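Local atomic coordinates of MGS-MChE2 (Uncultured bacterium, PDB entry 5JD6), a protein that probably hydrolyses ester bonds as an alpha/beta hydrolase of the esterase type, with a natural substrate that is not established. Residues E18-I24 / G46-P52; L32-D36 / A233-H237; A70-K74 / L99-F104; T195-K201 / D220-I226. All coordinates share one frame; numbering follows the deposited sequence.

Contacts 1 and 4 are strand pairs of one mixed sheet, with centres about 20 Å apart and no touch between them; 221-226 is an outermost strand of that sheet. Contact 2 joins the two regions from a loop and a short helix: Phe35 CE2 packs 3.4 Å from Ile24 CG2 of contact 1, while Ala233 CB lies 3.8 Å from Ile226 CD1 of contact 4. Contact 3 pairs two helices and reaches the sheet where Leu73 CD1 meets Val23 CG1 at 3.7 Å; its centre is about 23 Å from that of contact 2. The sequence and geometry suggest a Ser91-His231-Asp203 triad, which Trp199 of contact 4 touches and Asn34 of contact 2 lies near.

Contact 1: E18-I24 / G46-P52; sequences EGTPIVI and GYKVLIP
Ile24 and Val49 meet in the tightly packed part of this parallel strand pair, Ile24 CD1 lying 3.7 Å from Val49 CG1. With CG1 anti to the carbonyl carbon (chi1 -71°), Ile24 also runs side by side with Ile51. On the face of Pro21, Val23 and Leu50, Pro21 CB meets Leu50 CD1 (4.0 Å); Val23 CG1 also touches Pro52 CD (3.9 Å). Between the faces, Leu50 N gives a straight 2.8 Å hydrogen bond to Ile22 O, and Leu50 O receives Ile24 N.

At Glu18 and Gly19, and in the bond from Thr20 N, the fit slackens. The bond from Thr20 N to Gly46 O is long at 3.3 Å and bent to 141°, Glu18 is exposed and poorly ordered, and the extended Lys48 chain leads away to Tyr82 OH. Tyr47 bridges the two regimes: its ring atom CD1 touches Thr20 CB (3.8 Å) and Ile22 CD1 (3.9 Å), and its hydroxyl bonds to Phe254 O. Replacing Tyr47 by alanine would probably open a gap beside these two side chains and leave the Phe254 carbonyl without this partner. Strand 20-25, helix 36-41 and strand 47-52 form a beta-alpha-beta unit of the alpha/beta hydrolase fold.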
loop_
_atom_site.group_PDB
_atom_site.type_symbol
_atom_site.label_atom_id
_atom_site.label_comp_id
_atom_site.label_asym_id
_atom_site.label_seq_id
_atom_site.Cartn_x
_atom_site.Cartn_y
_atom_site.Cartn_z
ATOM N N GLU A 18 17.745 -3.208 7.596
ATOM C CA GLU A 18 18.724 -4.042 6.907
ATOM C C GLU A 18 18.183 -5.413 6.497
ATOM O O GLU A 18 18.551 -5.937 5.445
ATOM C CB GLU A 18 19.962 -4.225 7.791
ATOM C CG GLU A 18 20.414 -2.952 8.493
ATOM C CD GLU A 18 21.494 -3.193 9.522
ATOM O OE1 GLU A 18 21.570 -4.316 10.062
ATOM O OE2 GLU A 18 22.262 -2.248 9.800
ATOM N N GLY A 19 17.316 -5.989 7.322
ATOM C CA GLY A 19 16.855 -7.352 7.110
ATOM C C GLY A 19 15.856 -7.545 5.983
ATOM O O GLY A 19 16.054 -7.065 4.866
ATOM N N THR A 20 14.779 -8.266 6.283
ATOM C CA THR A 20 13.738 -8.567 5.305
ATOM C C THR A 20 13.089 -7.290 4.781
ATOM O O THR A 20 12.649 -6.448 5.563
ATOM C CB THR A 20 12.654 -9.481 5.910
ATOM O OG1 THR A 20 13.278 -10.558 6.620
ATOM C CG2 THR A 20 11.750 -10.042 4.823
ATOM N N PRO A 21 13.034 -7.140 3.448
ATOM C CA PRO A 21 12.510 -5.911 2.843
ATOM C C PRO A 21 10.991 -5.780 2.924
ATOM O O PRO A 21 10.261 -6.687 2.526
ATOM C CB PRO A 21 12.966 -6.020 1.385
ATOM C CG PRO A 21 13.069 -7.481 1.139
ATOM C CD PRO A 21 13.545 -8.079 2.435
ATOM N N ILE A 22 10.532 -4.648 3.446
ATOM C CA ILE A 22 9.119 -4.297 3.423
ATOM C C ILE A 22 8.915 -3.085 2.522
ATOM O O ILE A 22 9.384 -1.989 2.831
ATOM C CB ILE A 22 8.575 -3.982 4.830
ATOM C CG1 ILE A 22 8.691 -5.205 5.740
ATOM C CG2 ILE A 22 7.129 -3.515 4.753
ATOM C CD1 ILE A 22 8.188 -4.962 7.148
ATOM N N VAL A 23 8.227 -3.286 1.402
ATOM C CA VAL A 23 7.960 -2.195 0.474
ATOM C C VAL A 23 6.583 -1.595 0.737
ATOM O O VAL A 23 5.569 -2.293 0.698
ATOM C CB VAL A 23 8.056 -2.658 -0.990
ATOM C CG1 VAL A 23 7.766 -1.500 -1.931
ATOM C CG2 VAL A 23 9.436 -3.239 -1.267
ATOM N N ILE A 24 6.561 -0.294 1.003
ATOM C CA ILE A 24 5.345 0.402 1.399
ATOM C C ILE A 24 4.769 1.256 0.274
ATOM O O ILE A 24 5.469 2.082 -0.309
ATOM C CB ILE A 24 5.605 1.299 2.622
ATOM C CG1 ILE A 24 5.823 0.445 3.870
ATOM C CG2 ILE A 24 4.453 2.262 2.834
ATOM C CD1 ILE A 24 6.079 1.254 5.122
ATOM N N GLY A 46 14.568 -6.122 12.678
ATOM C CA GLY A 46 15.188 -6.963 11.671
ATOM C C GLY A 46 14.534 -6.884 10.304
ATOM O O GLY A 46 14.573 -7.846 9.538
ATOM N N TYR A 47 13.935 -5.740 9.993
ATOM C CA TYR A 47 13.275 -5.560 8.703
ATOM C C TYR A 47 13.823 -4.364 7.932
ATOM O O TYR A 47 14.328 -3.409 8.517
ATOM C CB TYR A 47 11.766 -5.404 8.893
ATOM C CG TYR A 47 11.092 -6.648 9.418
ATOM C CD1 TYR A 47 10.677 -7.654 8.556
ATOM C CD2 TYR A 47 10.876 -6.820 10.779
ATOM C CE1 TYR A 47 10.064 -8.796 9.033
ATOM C CE2 TYR A 47 10.261 -7.957 11.265
ATOM C CZ TYR A 47 9.859 -8.942 10.389
ATOM O OH TYR A 47 9.248 -10.075 10.873
ATOM N N LYS A 48 13.717 -4.430 6.611
ATOM C CA LYS A 48 14.135 -3.336 5.749
ATOM C C LYS A 48 12.907 -2.614 5.207
ATOM O O LYS A 48 12.137 -3.182 4.435
ATOM C CB LYS A 48 14.998 -3.863 4.605
ATOM C CG LYS A 48 15.847 -2.819 3.906
ATOM C CD LYS A 48 16.730 -3.485 2.865
ATOM C CE LYS A 48 17.730 -2.514 2.273
ATOM N NZ LYS A 48 18.536 -3.146 1.190
ATOM N N VAL A 49 12.718 -1.366 5.620
ATOM C CA VAL A 49 11.549 -0.605 5.196
ATOM C C VAL A 49 11.878 0.308 4.018
ATOM O O VAL A 49 12.765 1.156 4.103
ATOM C CB VAL A 49 10.976 0.235 6.349
ATOM C CG1 VAL A 49 9.735 0.985 5.890
ATOM C CG2 VAL A 49 10.650 -0.657 7.538
ATOM N N LEU A 50 11.155 0.120 2.919
ATOM C CA LEU A 50 11.360 0.909 1.710
ATOM C C LEU A 50 10.064 1.587 1.293
ATOM O O LEU A 50 9.041 0.926 1.114
ATOM C CB LEU A 50 11.883 0.029 0.572
ATOM C CG LEU A 50 13.217 -0.681 0.811
ATOM C CD1 LEU A 50 13.146 -2.128 0.352
ATOM C CD2 LEU A 50 14.338 0.048 0.096
ATOM N N ILE A 51 10.103 2.906 1.144
ATOM C CA ILE A 51 8.919 3.646 0.725
ATOM C C ILE A 51 9.183 4.407 -0.568
ATOM O O ILE A 51 9.644 5.546 -0.541
ATOM C CB ILE A 51 8.451 4.631 1.810
ATOM C CG1 ILE A 51 8.459 3.958 3.183
ATOM C CG2 ILE A 51 7.065 5.162 1.483
ATOM C CD1 ILE A 51 7.928 4.830 4.288
ATOM N N PRO A 52 8.893 3.768 -1.712
ATOM C CA PRO A 52 9.100 4.378 -3.029
ATOM C C PRO A 52 8.016 5.384 -3.386
ATOM O O PRO A 52 6.852 5.187 -3.033
ATOM C CB PRO A 52 9.056 3.179 -3.974
ATOM C CG PRO A 52 8.143 2.221 -3.295
ATOM C CD PRO A 52 8.392 2.387 -1.818
#

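Contact 2: L32-D36 / A233-H237; sequences LSNFD and AMMEH
Asn34 and Met235 bring the two backbones nearest, their CA atoms 5.4 Å apart, and no hydrogen bond crosses between segment 32-36 and the short helix 233-236. The contact is made by the two methionine side chains, against the Phe35 ring and the backbone and side chain of Asn34. Met234 SD approaches the Phe35 ring obliquely, 3.8 Å from its centroid and 33° off the normal, nearest the CE2 and CZ side. Met234 CG occupies the crowded position between backbone N and carbonyl carbon (chi1 36°), and a bend at chi3 brings the methyl CE to within 3.4 Å of Phe35 CE2.

Asn34 O faces the start of both methionine side chains, 3.7 Å from Met234 CB and 3.9 Å from Met235 CB. Met235 then folds at its own chi3 and sets its methyl CE 3.9 Å from Asn34 OD1. Within 32-36, Ser33 OG hydrogen-bonds to Asp36 OD2 at 3.2 Å. Phe35 also packs on His26, and Met234 on Thr114.

The pairing of Met234 with Phe35 is a Met-aromatic contact. It joins the loop after strand 20-25, which in alpha/beta hydrolases commonly borders the oxyanion hole, to the helix just beyond His231, the probable triad histidine.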
loop_
_atom_site.group_PDB
_atom_site.type_symbol
_atom_site.label_atom_id
_atom_site.label_comp_id
_atom_site.label_asym_id
_atom_site.label_seq_id
_atom_site.Cartn_x
_atom_site.Cartn_y
_atom_site.Cartn_z
ATOM N N LEU A 32 4.770 11.032 3.520
ATOM C CA LEU A 32 5.445 9.873 4.090
ATOM C C LEU A 32 5.395 9.912 5.609
ATOM O O LEU A 32 5.932 9.034 6.284
ATOM C CB LEU A 32 6.887 9.789 3.597
ATOM C CG LEU A 32 6.991 9.560 2.089
ATOM C CD1 LEU A 32 8.365 9.039 1.730
ATOM C CD2 LEU A 32 5.901 8.608 1.606
ATOM N N SER A 33 4.726 10.930 6.139
ATOM C CA SER A 33 4.506 11.039 7.572
ATOM C C SER A 33 3.431 10.049 8.012
ATOM O O SER A 33 3.205 9.854 9.206
ATOM C CB SER A 33 4.109 12.467 7.954
ATOM O OG SER A 33 3.656 12.534 9.294
ATOM N N ASN A 34 2.771 9.429 7.036
ATOM C CA ASN A 34 1.774 8.401 7.308
ATOM C C ASN A 34 2.389 7.205 8.017
ATOM O O ASN A 34 1.738 6.543 8.825
ATOM C CB ASN A 34 1.116 7.924 6.011
ATOM C CG ASN A 34 0.509 9.052 5.207
ATOM O OD1 ASN A 34 0.680 10.226 5.527
ATOM N ND2 ASN A 34 -0.200 8.696 4.143
ATOM N N PHE A 35 3.653 6.936 7.709
ATOM C CA PHE A 35 4.266 5.668 8.073
ATOM C C PHE A 35 5.412 5.779 9.070
ATOM O O PHE A 35 6.162 4.822 9.244
ATOM C CB PHE A 35 4.764 4.962 6.812
ATOM C CG PHE A 35 3.664 4.553 5.880
ATOM C CD1 PHE A 35 3.216 5.416 4.895
ATOM C CD2 PHE A 35 3.069 3.309 5.997
ATOM C CE1 PHE A 35 2.198 5.044 4.039
ATOM C CE2 PHE A 35 2.056 2.930 5.142
ATOM C CZ PHE A 35 1.618 3.800 4.162
ATOM N N ASP A 36 5.539 6.929 9.729
ATOM C CA ASP A 36 6.594 7.131 10.725
ATOM C C ASP A 36 6.594 6.036 11.790
ATOM O O ASP A 36 7.645 5.676 12.322
ATOM C CB ASP A 36 6.455 8.500 11.397
ATOM C CG ASP A 36 6.720 9.647 10.444
ATOM O OD1 ASP A 36 7.773 9.632 9.772
ATOM O OD2 ASP A 36 5.888 10.575 10.383
ATOM N N ALA A 233 -5.004 3.579 9.883
ATOM C CA ALA A 233 -4.640 2.891 11.120
ATOM C C ALA A 233 -3.171 3.105 11.458
ATOM O O ALA A 233 -2.802 3.248 12.624
ATOM C CB ALA A 233 -4.947 1.407 11.009
ATOM N N MET A 234 -2.345 3.120 10.418
ATOM C CA MET A 234 -0.915 3.390 10.517
ATOM C C MET A 234 -0.601 4.677 11.261
ATOM O O MET A 234 0.389 4.766 11.985
ATOM C CB MET A 234 -0.325 3.484 9.119
ATOM C CG MET A 234 -1.306 4.127 8.161
ATOM S SD MET A 234 -0.813 3.947 6.459
ATOM C CE MET A 234 -1.004 2.179 6.312
ATOM N N MET A 235 -1.446 5.680 11.052
ATOM C CA MET A 235 -1.196 7.024 11.550
ATOM C C MET A 235 -2.017 7.322 12.799
ATOM O O MET A 235 -1.550 8.009 13.707
ATOM C CB MET A 235 -1.496 8.047 10.452
ATOM C CG MET A 235 -1.359 9.499 10.870
ATOM S SD MET A 235 -1.085 10.574 9.448
ATOM C CE MET A 235 -2.164 9.819 8.235
ATOM N N GLU A 236 -3.238 6.801 12.844
ATOM C CA GLU A 236 -4.110 7.005 13.994
ATOM C C GLU A 236 -3.665 6.146 15.173
ATOM O O GLU A 236 -3.709 6.583 16.324
ATOM C CB GLU A 236 -5.561 6.691 13.627
ATOM C CG GLU A 236 -6.099 7.534 12.483
ATOM C CD GLU A 236 -7.471 7.088 12.022
ATOM O OE1 GLU A 236 -7.597 6.669 10.852
ATOM O OE2 GLU A 236 -8.424 7.161 12.828
ATOM N N HIS A 237 -3.236 4.923 14.881
ATOM C CA HIS A 237 -2.739 4.023 15.915
ATOM C C HIS A 237 -1.527 3.231 15.445
ATOM O O HIS A 237 -1.639 2.042 15.156
ATOM C CB HIS A 237 -3.838 3.061 16.365
ATOM C CG HIS A 237 -4.977 3.733 17.066
ATOM N ND1 HIS A 237 -6.016 4.333 16.389
ATOM C CD2 HIS A 237 -5.233 3.909 18.383
ATOM C CE1 HIS A 237 -6.868 4.846 17.260
ATOM N NE2 HIS A 237 -6.415 4.601 18.477
#

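Contact 3: A70-K74 / L99-F104; sequences ARYLK and LATKMF
Lys74 and Met103 hold the Phe104 ring between them. Lys74 CG stands 3.8 Å from the ring centroid, 8° off the normal, a CH-pi contact; CB of the preceding residue, Met103, lies 3.6 Å above the opposite face. At the ring's edge, Arg71 CG comes within 4.1 Å of Phe104 CZ. The Arg71 guanidinium is turned nearly perpendicular to the ring, at 88°, and its NH1 is 3.6 Å from Met103 CE.

At Lys74 a chi1 of -179° carries CG away from the backbone N, and the bend at chi2 then lays CB to CE across the ring. Its NZ goes to Asp78 in a salt bridge and has at most a weak cation-pi attraction to the ring. Ala70 CB meets Met103 SD at 4.1 Å and, deeper in, Leu73 CD2 touches Ala100 CB at 3.6 Å. Ala70 and Ala100 lie where the segments come nearest, their CA atoms 5.0 Å apart.

Replacing Phe104 by serine would probably leave a gap between Lys74 and Met103 and set the lysine chain freer to turn. With no hydrogen bond across it, the contact rests on apolar and CH-pi packing, in which the alkyl carbons of both basic residues take part.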
loop_
_atom_site.group_PDB
_atom_site.type_symbol
_atom_site.label_atom_id
_atom_site.label_comp_id
_atom_site.label_asym_id
_atom_site.label_seq_id
_atom_site.Cartn_x
_atom_site.Cartn_y
_atom_site.Cartn_z
ATOM N N ALA A 70 1.589 -0.538 -10.798
ATOM C CA ALA A 70 1.954 -1.890 -10.387
ATOM C C ALA A 70 3.241 -2.342 -11.071
ATOM O O ALA A 70 4.125 -2.912 -10.433
ATOM C CB ALA A 70 0.824 -2.863 -10.691
ATOM N N ARG A 71 3.339 -2.083 -12.372
ATOM C CA ARG A 71 4.539 -2.429 -13.128
ATOM C C ARG A 71 5.728 -1.574 -12.698
ATOM O O ARG A 71 6.876 -2.014 -12.764
ATOM C CB ARG A 71 4.290 -2.282 -14.632
ATOM C CG ARG A 71 3.468 -3.414 -15.233
ATOM C CD ARG A 71 3.379 -3.303 -16.747
ATOM N NE ARG A 71 2.497 -2.218 -17.167
ATOM C CZ ARG A 71 1.190 -2.355 -17.363
ATOM N NH1 ARG A 71 0.608 -3.532 -17.176
ATOM N NH2 ARG A 71 0.462 -1.314 -17.742
ATOM N N TYR A 72 5.449 -0.352 -12.257
ATOM C CA TYR A 72 6.490 0.521 -11.729
ATOM C C TYR A 72 7.047 -0.066 -10.439
ATOM O O TYR A 72 8.256 -0.037 -10.204
ATOM C CB TYR A 72 5.946 1.930 -11.483
ATOM C CG TYR A 72 6.993 2.933 -11.045
ATOM C CD1 TYR A 72 7.649 3.730 -11.974
ATOM C CD2 TYR A 72 7.319 3.087 -9.702
ATOM C CE1 TYR A 72 8.603 4.651 -11.580
ATOM C CE2 TYR A 72 8.274 4.005 -9.299
ATOM C CZ TYR A 72 8.911 4.784 -10.241
ATOM O OH TYR A 72 9.861 5.699 -9.845
ATOM N N LEU A 73 6.155 -0.592 -9.607
ATOM C CA LEU A 73 6.551 -1.249 -8.368
ATOM C C LEU A 73 7.426 -2.459 -8.664
ATOM O O LEU A 73 8.450 -2.674 -8.015
ATOM C CB LEU A 73 5.321 -1.671 -7.561
ATOM C CG LEU A 73 5.603 -2.626 -6.398
ATOM C CD1 LEU A 73 6.462 -1.951 -5.341
ATOM C CD2 LEU A 73 4.311 -3.150 -5.795
ATOM N N LYS A 74 7.008 -3.246 -9.652
ATOM C CA LYS A 74 7.770 -4.406 -10.097
ATOM C C LYS A 74 9.161 -3.991 -10.564
ATOM O O LYS A 74 10.156 -4.640 -10.239
ATOM C CB LYS A 74 7.028 -5.131 -11.220
ATOM C CG LYS A 74 7.727 -6.377 -11.735
ATOM C CD LYS A 74 7.918 -7.402 -10.632
ATOM C CE LYS A 74 8.267 -8.767 -11.206
ATOM N NZ LYS A 74 9.448 -8.710 -12.112
ATOM N N LEU A 99 -2.857 -5.499 -7.072
ATOM C CA LEU A 99 -2.685 -5.764 -8.494
ATOM C C LEU A 99 -1.300 -6.330 -8.776
ATOM O O LEU A 99 -1.143 -7.218 -9.613
ATOM C CB LEU A 99 -2.915 -4.493 -9.313
ATOM C CG LEU A 99 -2.877 -4.682 -10.832
ATOM C CD1 LEU A 99 -3.805 -5.808 -11.259
ATOM C CD2 LEU A 99 -3.245 -3.394 -11.543
ATOM N N ALA A 100 -0.300 -5.820 -8.065
ATOM C CA ALA A 100 1.069 -6.297 -8.216
ATOM C C ALA A 100 1.197 -7.754 -7.779
ATOM O O ALA A 100 1.897 -8.541 -8.417
ATOM C CB ALA A 100 2.024 -5.423 -7.424
ATOM N N THR A 101 0.517 -8.107 -6.691
ATOM C CA THR A 101 0.517 -9.484 -6.203
ATOM C C THR A 101 -0.212 -10.406 -7.178
ATOM O O THR A 101 0.113 -11.587 -7.293
ATOM C CB THR A 101 -0.139 -9.594 -4.814
ATOM O OG1 THR A 101 -1.445 -9.012 -4.856
ATOM C CG2 THR A 101 0.691 -8.867 -3.772
ATOM N N LYS A 102 -1.202 -9.857 -7.874
ATOM C CA LYS A 102 -1.929 -10.601 -8.894
ATOM C C LYS A 102 -1.069 -10.816 -10.138
ATOM O O LYS A 102 -1.011 -11.918 -10.685
ATOM C CB LYS A 102 -3.218 -9.871 -9.273
ATOM C CG LYS A 102 -3.875 -10.396 -10.538
ATOM C CD LYS A 102 -4.895 -9.408 -11.077
ATOM C CE LYS A 102 -5.209 -9.685 -12.538
ATOM N NZ LYS A 102 -5.797 -8.496 -13.217
ATOM N N MET A 103 -0.401 -9.754 -10.576
ATOM C CA MET A 103 0.422 -9.805 -11.779
ATOM C C MET A 103 1.745 -10.524 -11.539
ATOM O O MET A 103 2.205 -11.286 -12.387
ATOM C CB MET A 103 0.685 -8.391 -12.301
ATOM C CG MET A 103 -0.571 -7.640 -12.712
ATOM S SD MET A 103 -0.245 -5.938 -13.213
ATOM C CE MET A 103 0.719 -6.200 -14.700
ATOM N N PHE A 104 2.354 -10.278 -10.381
ATOM C CA PHE A 104 3.662 -10.853 -10.075
ATOM C C PHE A 104 3.698 -11.482 -8.683
ATOM O O PHE A 104 4.329 -10.944 -7.774
ATOM C CB PHE A 104 4.746 -9.779 -10.192
ATOM C CG PHE A 104 4.501 -8.793 -11.299
ATOM C CD1 PHE A 104 4.703 -9.150 -12.623
ATOM C CD2 PHE A 104 4.064 -7.508 -11.016
ATOM C CE1 PHE A 104 4.474 -8.245 -13.643
ATOM C CE2 PHE A 104 3.834 -6.598 -12.032
ATOM C CZ PHE A 104 4.039 -6.968 -13.347
#

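Contact 4: T195-K201 / D220-I226; sequences TCIIWGK and DADLYWI
Lys201 wraps over Trp225 at the end of this parallel strand pair. Its CB starts 3.6 Å from Ile226 O, CG passes 3.7 Å from Trp225 CB, and CD reaches 4.1 Å from Trp225 CD1. The bend at chi2 (-80°) turns the chain over the indole, and CE ends above the five-membered ring of Trp225, 4.0 Å from its centroid and 14° off the normal, in a CH-pi contact. A further bend at chi4 brings NZ back toward Trp225 CB. Leu223 CG covers the opposite face of the indole. The backbone of Lys201 is fixed as well: its N bonds to Ile226 O at 2.7 Å.

That bond closes a regular parallel ladder of seven, running back to the one from Thr195 N to Asp220 O. On the face of Ile197, its CG2 packs 3.7 Å from Leu223 CD1. On the other, Cys196 SG meets the edge of the Tyr224 ring, 5.0 Å from the centroid, and Ile198 CG2 touches Ile226 CD1 at 3.8 Å.

Helix 208-217, the crossover between the two strands, covers Ile197, Trp199, Leu223 and Trp225. Helix 238-252 packs on Cys196, Ile198 and Ile226, while strand 108-113 hydrogen-bonds to strand 195-200 along its far side and leaves 221-226 as an edge strand of the sheet within this chain.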
loop_
_atom_site.group_PDB
_atom_site.type_symbol
_atom_site.label_atom_id
_atom_site.label_comp_id
_atom_site.label_asym_id
_atom_site.label_seq_id
_atom_site.Cartn_x
_atom_site.Cartn_y
_atom_site.Cartn_z
ATOM N N THR A 195 -1.990 -13.099 3.285
ATOM C CA THR A 195 -2.412 -11.709 3.370
ATOM C C THR A 195 -2.852 -11.314 4.774
ATOM O O THR A 195 -3.644 -12.008 5.411
ATOM C CB THR A 195 -3.559 -11.419 2.386
ATOM O OG1 THR A 195 -3.128 -11.713 1.051
ATOM C CG2 THR A 195 -3.977 -9.959 2.465
ATOM N N CYS A 196 -2.324 -10.193 5.253
ATOM C CA CYS A 196 -2.730 -9.643 6.537
ATOM C C CYS A 196 -3.602 -8.415 6.317
ATOM O O CYS A 196 -3.181 -7.449 5.680
ATOM C CB CYS A 196 -1.510 -9.284 7.385
ATOM S SG CYS A 196 -1.905 -8.700 9.047
ATOM N N ILE A 197 -4.822 -8.457 6.839
ATOM C CA ILE A 197 -5.738 -7.337 6.692
ATOM C C ILE A 197 -5.999 -6.677 8.041
ATOM O O ILE A 197 -6.660 -7.249 8.905
ATOM C CB ILE A 197 -7.075 -7.780 6.072
ATOM C CG1 ILE A 197 -6.830 -8.724 4.895
ATOM C CG2 ILE A 197 -7.882 -6.571 5.633
ATOM C CD1 ILE A 197 -8.087 -9.383 4.374
ATOM N N ILE A 198 -5.460 -5.474 8.213
ATOM C CA ILE A 198 -5.665 -4.699 9.431
ATOM C C ILE A 198 -6.567 -3.511 9.118
ATOM O O ILE A 198 -6.340 -2.800 8.146
ATOM C CB ILE A 198 -4.329 -4.211 10.022
ATOM C CG1 ILE A 198 -3.389 -5.397 10.251
ATOM C CG2 ILE A 198 -4.565 -3.453 11.318
ATOM C CD1 ILE A 198 -2.017 -5.007 10.747
ATOM N N TRP A 199 -7.594 -3.294 9.930
ATOM C CA TRP A 199 -8.603 -2.304 9.575
ATOM C C TRP A 199 -9.120 -1.522 10.777
ATOM O O TRP A 199 -9.249 -2.063 11.874
ATOM C CB TRP A 199 -9.771 -2.994 8.871
ATOM C CG TRP A 199 -10.333 -2.234 7.711
ATOM C CD1 TRP A 199 -11.302 -1.274 7.750
ATOM C CD2 TRP A 199 -9.971 -2.384 6.334
ATOM N NE1 TRP A 199 -11.562 -0.813 6.482
ATOM C CE2 TRP A 199 -10.758 -1.479 5.593
ATOM C CE3 TRP A 199 -9.057 -3.196 5.654
ATOM C CZ2 TRP A 199 -10.658 -1.363 4.208
ATOM C CZ3 TRP A 199 -8.958 -3.078 4.280
ATOM C CH2 TRP A 199 -9.754 -2.167 3.572
ATOM N N GLY A 200 -9.417 -0.245 10.561
ATOM C CA GLY A 200 -10.094 0.551 11.567
ATOM C C GLY A 200 -11.538 0.099 11.670
ATOM O O GLY A 200 -12.197 -0.111 10.651
ATOM N N LYS A 201 -12.032 -0.053 12.894
ATOM C CA LYS A 201 -13.374 -0.585 13.116
ATOM C C LYS A 201 -14.476 0.400 12.726
ATOM O O LYS A 201 -15.638 0.016 12.594
ATOM C CB LYS A 201 -13.548 -1.006 14.576
ATOM C CG LYS A 201 -13.646 -2.511 14.769
ATOM C CD LYS A 201 -15.042 -3.021 14.441
ATOM C CE LYS A 201 -15.190 -4.503 14.773
ATOM N NZ LYS A 201 -14.544 -4.871 16.063
ATOM N N ASP A 220 -6.073 -17.248 1.498
ATOM C CA ASP A 220 -5.199 -17.267 2.666
ATOM C C ASP A 220 -5.006 -15.863 3.227
ATOM O O ASP A 220 -4.032 -15.183 2.904
ATOM C CB ASP A 220 -3.846 -17.887 2.307
ATOM C CG ASP A 220 -2.945 -18.063 3.514
ATOM O OD1 ASP A 220 -3.465 -18.100 4.650
ATOM O OD2 ASP A 220 -1.714 -18.167 3.327
ATOM N N ALA A 221 -5.939 -15.434 4.073
ATOM C CA ALA A 221 -5.892 -14.091 4.638
ATOM C C ALA A 221 -6.351 -14.061 6.094
ATOM O O ALA A 221 -7.217 -14.834 6.501
ATOM C CB ALA A 221 -6.738 -13.141 3.804
ATOM N N ASP A 222 -5.759 -13.160 6.873
ATOM C CA ASP A 222 -6.146 -12.973 8.267
ATOM C C ASP A 222 -6.620 -11.542 8.497
ATOM O O ASP A 222 -6.032 -10.594 7.975
ATOM C CB ASP A 222 -4.981 -13.306 9.201
ATOM C CG ASP A 222 -4.489 -14.730 9.034
ATOM O OD1 ASP A 222 -5.165 -15.655 9.532
ATOM O OD2 ASP A 222 -3.425 -14.923 8.409
ATOM N N LEU A 223 -7.683 -11.392 9.279
ATOM C CA LEU A 223 -8.297 -10.086 9.490
ATOM C C LEU A 223 -8.209 -9.637 10.947
ATOM O O LEU A 223 -8.623 -10.356 11.856
ATOM C CB LEU A 223 -9.758 -10.118 9.034
ATOM C CG LEU A 223 -10.585 -8.836 9.150
ATOM C CD1 LEU A 223 -9.857 -7.656 8.529
ATOM C CD2 LEU A 223 -11.938 -9.033 8.487
ATOM N N TYR A 224 -7.662 -8.442 11.157
ATOM C CA TYR A 224 -7.552 -7.862 12.491
ATOM C C TYR A 224 -8.091 -6.435 12.498
ATOM O O TYR A 224 -7.837 -5.666 11.573
ATOM C CB TYR A 224 -6.099 -7.880 12.971
ATOM C CG TYR A 224 -5.423 -9.224 12.832
ATOM C CD1 TYR A 224 -5.638 -10.230 13.765
ATOM C CD2 TYR A 224 -4.568 -9.486 11.771
ATOM C CE1 TYR A 224 -5.022 -11.462 13.642
ATOM C CE2 TYR A 224 -3.947 -10.715 11.640
ATOM C CZ TYR A 224 -4.179 -11.698 12.579
ATOM O OH TYR A 224 -3.564 -12.923 12.455
ATOM N N TRP A 225 -8.831 -6.083 13.543
ATOM C CA TRP A 225 -9.427 -4.754 13.635
ATOM C C TRP A 225 -8.744 -3.861 14.666
ATOM O O TRP A 225 -8.146 -4.340 15.629
ATOM C CB TRP A 225 -10.919 -4.858 13.969
ATOM C CG TRP A 225 -11.800 -5.075 12.776
ATOM C CD1 TRP A 225 -12.132 -4.155 11.821
ATOM C CD2 TRP A 225 -12.480 -6.283 12.420
ATOM N NE1 TRP A 225 -12.968 -4.720 10.888
ATOM C CE2 TRP A 225 -13.197 -6.026 11.234
ATOM C CE3 TRP A 225 -12.546 -7.560 12.986
ATOM C CZ2 TRP A 225 -13.971 -6.998 10.604
ATOM C CZ3 TRP A 225 -13.316 -8.523 12.361
ATOM C CH2 TRP A 225 -14.019 -8.237 11.184
ATOM N N ILE A 226 -8.843 -2.554 14.447
ATOM C CA ILE A 226 -8.427 -1.566 15.434
ATOM C C ILE A 226 -9.613 -0.658 15.754
ATOM O O ILE A 226 -10.156 0.003 14.869
ATOM C CB ILE A 226 -7.238 -0.721 14.941
ATOM C CG1 ILE A 226 -6.044 -1.618 14.611
ATOM C CG2 ILE A 226 -6.848 0.313 15.986
ATOM C CD1 ILE A 226 -4.848 -0.870 14.061
#